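Local atomic coordinates of RimK domain protein ATP-grasp (Sphaerobacter thermophilus, PDB entry 5I47), a protein that probably binds ATP and a metal ion and, as an ATP-grasp enzyme of the RimK/LysX type, joins a carboxylate to an amine at the expense of ATP. Residues B[127-132]-B[167-172]. Residues are numbered along the deposited sequence; the frame is centred on the assembly and turned at random.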
# COMPACT_ATOMS: atom_id res chain seq x y z
N TYR B 127 0.85 -28.04 7.39
CA TYR B 127 0.20 -28.11 6.09
C TYR B 127 -1.27 -28.52 6.19
O TYR B 127 -1.64 -29.27 7.09
CB TYR B 127 0.95 -29.09 5.19
CG TYR B 127 2.35 -28.67 4.86
CD1 TYR B 127 2.60 -27.75 3.85
CD2 TYR B 127 3.44 -29.19 5.55
CE1 TYR B 127 3.89 -27.35 3.55
CE2 TYR B 127 4.73 -28.81 5.25
CZ TYR B 127 4.95 -27.89 4.25
OH TYR B 127 6.24 -27.50 3.95
N PRO B 128 -2.12 -28.03 5.26
CA PRO B 128 -1.76 -27.11 4.18
C PRO B 128 -1.89 -25.65 4.59
O PRO B 128 -2.49 -25.35 5.62
CB PRO B 128 -2.77 -27.46 3.09
CG PRO B 128 -4.00 -27.81 3.86
CD PRO B 128 -3.52 -28.47 5.15
N VAL B 129 -1.31 -24.76 3.79
CA VAL B 129 -1.40 -23.31 3.98
C VAL B 129 -1.53 -22.65 2.62
O VAL B 129 -1.35 -23.28 1.58
CB VAL B 129 -0.18 -22.74 4.74
CG1 VAL B 129 -0.07 -23.33 6.13
CG2 VAL B 129 1.10 -22.99 3.95
N VAL B 130 -1.84 -21.36 2.63
CA VAL B 130 -1.88 -20.54 1.43
C VAL B 130 -0.96 -19.34 1.62
O VAL B 130 -0.87 -18.78 2.71
CB VAL B 130 -3.31 -20.08 1.08
CG1 VAL B 130 -4.14 -21.24 0.59
CG2 VAL B 130 -3.97 -19.44 2.29
N LEU B 131 -0.27 -18.96 0.55
CA LEU B 131 0.56 -17.76 0.53
C LEU B 131 -0.21 -16.64 -0.13
O LEU B 131 -0.70 -16.79 -1.26
CB LEU B 131 1.88 -18.00 -0.22
CG LEU B 131 2.85 -19.06 0.29
CD1 LEU B 131 4.16 -18.95 -0.47
CD2 LEU B 131 3.08 -18.93 1.77
N LYS B 132 -0.33 -15.51 0.57
CA LYS B 132 -1.05 -14.35 0.08
C LYS B 132 -0.14 -13.14 0.21
O LYS B 132 0.34 -12.84 1.31
CB LYS B 132 -2.35 -14.12 0.85
CG LYS B 132 -3.35 -15.26 0.78
CD LYS B 132 -4.60 -14.93 1.59
CE LYS B 132 -5.68 -16.00 1.45
NZ LYS B 132 -6.92 -15.62 2.19
N VAL B 167 4.97 -12.01 2.63
CA VAL B 167 3.73 -12.70 2.31
C VAL B 167 3.05 -13.12 3.61
O VAL B 167 3.65 -13.12 4.69
CB VAL B 167 3.93 -13.94 1.41
CG1 VAL B 167 4.89 -13.65 0.26
CG2 VAL B 167 4.41 -15.13 2.23
N LEU B 168 1.77 -13.49 3.49
CA LEU B 168 0.99 -14.07 4.57
C LEU B 168 0.97 -15.58 4.42
O LEU B 168 0.63 -16.10 3.35
CB LEU B 168 -0.45 -13.54 4.56
CG LEU B 168 -0.71 -12.04 4.77
CD1 LEU B 168 -2.19 -11.76 4.62
CD2 LEU B 168 -0.21 -11.58 6.13
N VAL B 169 1.35 -16.29 5.48
CA VAL B 169 1.23 -17.74 5.54
C VAL B 169 -0.03 -18.04 6.35
O VAL B 169 -0.05 -17.85 7.57
CB VAL B 169 2.47 -18.39 6.16
CG1 VAL B 169 2.29 -19.89 6.26
CG2 VAL B 169 3.70 -18.06 5.32
N GLN B 170 -1.08 -18.48 5.67
CA GLN B 170 -2.40 -18.61 6.28
C GLN B 170 -2.86 -20.06 6.21
O GLN B 170 -2.72 -20.71 5.17
CB GLN B 170 -3.42 -17.71 5.58
CG GLN B 170 -4.77 -17.64 6.27
CD GLN B 170 -5.72 -16.66 5.62
OE1 GLN B 170 -6.21 -16.90 4.51
NE2 GLN B 170 -5.98 -15.55 6.29
N GLN B 171 -3.40 -20.56 7.32
CA GLN B 171 -3.91 -21.92 7.36
C GLN B 171 -5.02 -22.10 6.34
O GLN B 171 -5.84 -21.21 6.12
CB GLN B 171 -4.42 -22.25 8.76
CG GLN B 171 -5.08 -23.61 8.89
CD GLN B 171 -5.26 -24.04 10.33
OE1 GLN B 171 -6.29 -23.79 10.94
NE2 GLN B 171 -4.24 -24.69 10.88
N PHE B 172 -5.03 -23.27 5.69
CA PHE B 172 -6.03 -23.60 4.69
C PHE B 172 -7.16 -24.39 5.34
O PHE B 172 -6.91 -25.42 5.98
CB PHE B 172 -5.42 -24.39 3.54
CG PHE B 172 -6.37 -24.60 2.39
CD1 PHE B 172 -6.65 -23.56 1.52
CD2 PHE B 172 -6.98 -25.82 2.19
CE1 PHE B 172 -7.52 -23.74 0.46
CE2 PHE B 172 -7.85 -26.01 1.13
CZ PHE B 172 -8.12 -24.96 0.27
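Lys132 NZ donates to Gln170 OE1 at 2.7 Å, a bond made in the small antiparallel sheet of the RimK-like ATP-grasp domain, where strands 129-132 and 167-171 are central neighbours, on the face that carries Val130, Lys132, Leu168 and Gln170. NZ sits 23° off the plane of the amide carbonyl, and Gln170 NE2 bonds Thr109 OG1 on the next strand; the two partners are consistent with the modelled amide orientation and restrain its flip. With chi1 at -172° and an extended chain, Gln170 brings its amide out to the tip of the equally extended Lys132. Were Lys132 an alanine, Gln170 OE1 would probably lose this charged donor and the amide would be freer to turn. The N-to-C directions of the two short strand segments make 153°, as expected of a twisted antiparallel pair; reciprocal bonds, Val130 N to Gln170 O (2.8 Å) and Gln170 N to Val130 O, define one hydrogen-bonded pair, Lys132 with Leu168 the next. On the other face, which helices 115-125 and 148-160 cover, Leu131 CD2 meets Val169 CG2 at 3.7 Å. Beyond the strand end, Phe172 N bonds Pro128 O at 3.3 Å. Phe172 crosses Val130 at about a right angle, its CD1 lying 3.5 Å from Val130 CG1.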